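Local coordinates for protein hypoxanthine phosphoribosyltransferase (Leishmania donovani, PDB 7CMJ) that converts hypoxanthine and guanine to IMP and GMP in purine salvage, transferring the phosphoribosyl group of phosphoribosyl pyrophosphate onto the base, at residues I132-L137 with E164-Y169. Sequence-based numbering, arbitrary orientation.
Sequences ITLQYL and EVLVDY
L166 meets L134 and Q135 in a small, purely apolar helix-to-loop contact of the phosphoribosyltransferase domain, where the loop between helix 161-164 and strand 169-173 passes helix 131-142. The evidence for its modest size is the 168 Å² of surface buried on both sides together. The backbones stay apart, with 7.7 Å between the CA atoms of Q135 and L166, the nearest such pair, and side chains span the distance. The two leucines point toward each other's segments and slide past one another in opposite directions: CD2 of L134 comes to 4.1 Å from CB of L166, a branch tip beside the root of its partner. That reach follows from the torsion of L134, whose CG lies anti to its own nitrogen (chi1 -178°) and sends the branches off the helix. Q135 supplies a methylene rather than its amide. Its CG lies 3.8 Å from CD2 of L166 and equally near CD1, so both methyls of the fork face the same methylene, the two side chains crossing at roughly a right angle. L166 thus rests on two successive residues of the helix, and A131 and M138 of the same helix extend this surface along its length. This turn of the helix includes residues that probably bind GMP, I132 and T133. V128 packs against both L134 and V167, while V167 also touches V153. The carbonyl of L166 is hydrogen-bonded to the hydroxyl of T151, tying the loop to strand 148-153, which runs parallel to strand 169-173 in the central sheet.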
# COMPACT_ATOMS: atom_id res chain seq x y z
N ILE A 132 5.53 12.00 -19.07
CA ILE A 132 4.19 12.15 -18.48
C ILE A 132 4.14 11.53 -17.09
O ILE A 132 3.56 12.11 -16.16
CB ILE A 132 3.09 11.56 -19.39
CG1 ILE A 132 3.52 10.23 -20.01
CG2 ILE A 132 2.67 12.56 -20.44
CD1 ILE A 132 2.35 9.38 -20.47
N THR A 133 4.72 10.34 -16.91
CA THR A 133 4.64 9.76 -15.58
C THR A 133 5.45 10.57 -14.59
O THR A 133 5.06 10.70 -13.43
CB THR A 133 5.10 8.31 -15.58
OG1 THR A 133 6.42 8.26 -16.10
CG2 THR A 133 4.18 7.46 -16.43
N LEU A 134 6.58 11.13 -15.03
CA LEU A 134 7.32 12.03 -14.15
C LEU A 134 6.46 13.23 -13.80
O LEU A 134 6.38 13.62 -12.63
CB LEU A 134 8.63 12.47 -14.80
CG LEU A 134 9.56 13.39 -13.98
CD1 LEU A 134 9.69 12.97 -12.51
CD2 LEU A 134 10.92 13.50 -14.65
N GLN A 135 5.78 13.81 -14.80
CA GLN A 135 4.84 14.89 -14.53
C GLN A 135 3.78 14.47 -13.51
O GLN A 135 3.44 15.26 -12.62
CB GLN A 135 4.18 15.36 -15.82
CG GLN A 135 5.03 16.30 -16.60
CD GLN A 135 4.26 17.00 -17.67
OE1 GLN A 135 4.46 16.76 -18.85
NE2 GLN A 135 3.35 17.87 -17.26
N TYR A 136 3.26 13.25 -13.62
CA TYR A 136 2.24 12.80 -12.67
C TYR A 136 2.81 12.72 -11.26
O TYR A 136 2.20 13.21 -10.30
CB TYR A 136 1.66 11.45 -13.08
CG TYR A 136 0.79 10.88 -11.98
CD1 TYR A 136 1.27 9.87 -11.14
CD2 TYR A 136 -0.50 11.39 -11.76
CE1 TYR A 136 0.48 9.37 -10.12
CE2 TYR A 136 -1.30 10.89 -10.74
CZ TYR A 136 -0.81 9.89 -9.92
OH TYR A 136 -1.60 9.40 -8.91
N LEU A 137 3.97 12.07 -11.11
CA LEU A 137 4.63 12.03 -9.82
C LEU A 137 4.77 13.42 -9.21
O LEU A 137 4.64 13.60 -7.99
CB LEU A 137 6.00 11.37 -9.98
CG LEU A 137 6.11 9.84 -9.88
CD1 LEU A 137 4.94 9.17 -10.50
CD2 LEU A 137 7.41 9.33 -10.53
N GLU A 164 13.51 18.00 -20.73
CA GLU A 164 14.63 18.65 -20.06
C GLU A 164 14.17 19.70 -19.05
O GLU A 164 14.82 19.89 -18.01
CB GLU A 164 15.57 19.25 -21.11
CG GLU A 164 17.08 19.08 -20.83
CD GLU A 164 17.52 17.63 -20.50
OE1 GLU A 164 18.04 17.42 -19.39
OE2 GLU A 164 17.38 16.72 -21.35
N VAL A 165 13.04 20.36 -19.31
CA VAL A 165 12.48 21.31 -18.35
C VAL A 165 12.01 20.61 -17.08
O VAL A 165 11.82 21.27 -16.05
CB VAL A 165 11.32 22.12 -18.98
CG1 VAL A 165 10.01 21.33 -18.93
CG2 VAL A 165 11.17 23.45 -18.27
N LEU A 166 11.81 19.30 -17.13
CA LEU A 166 11.41 18.57 -15.93
C LEU A 166 12.60 18.25 -15.04
O LEU A 166 12.48 18.28 -13.81
CB LEU A 166 10.67 17.29 -16.32
CG LEU A 166 9.27 17.41 -16.94
CD1 LEU A 166 8.74 16.04 -17.37
CD2 LEU A 166 8.29 18.10 -15.99
N VAL A 167 13.76 17.93 -15.65
CA VAL A 167 14.93 17.50 -14.90
C VAL A 167 15.73 18.73 -14.48
O VAL A 167 15.93 19.66 -15.27
CB VAL A 167 15.80 16.51 -15.71
CG1 VAL A 167 14.94 15.45 -16.35
CG2 VAL A 167 16.61 17.21 -16.76
N ASP A 168 16.14 18.75 -13.22
CA ASP A 168 16.81 19.89 -12.64
C ASP A 168 18.29 19.66 -12.48
O ASP A 168 19.10 20.53 -12.81
CB ASP A 168 16.20 20.23 -11.28
CG ASP A 168 14.79 20.77 -11.40
OD1 ASP A 168 14.65 21.89 -11.96
OD2 ASP A 168 13.83 20.08 -10.97
N TYR A 169 18.66 18.47 -12.02
CA TYR A 169 20.04 18.07 -11.78
C TYR A 169 20.28 16.78 -12.54
O TYR A 169 20.07 15.68 -12.00
CB TYR A 169 20.31 17.90 -10.28
CG TYR A 169 20.14 19.20 -9.51
CD1 TYR A 169 21.07 20.24 -9.61
CD2 TYR A 169 19.02 19.41 -8.69
CE1 TYR A 169 20.90 21.42 -8.92
CE2 TYR A 169 18.85 20.59 -8.00
CZ TYR A 169 19.79 21.59 -8.12
OH TYR A 169 19.60 22.77 -7.43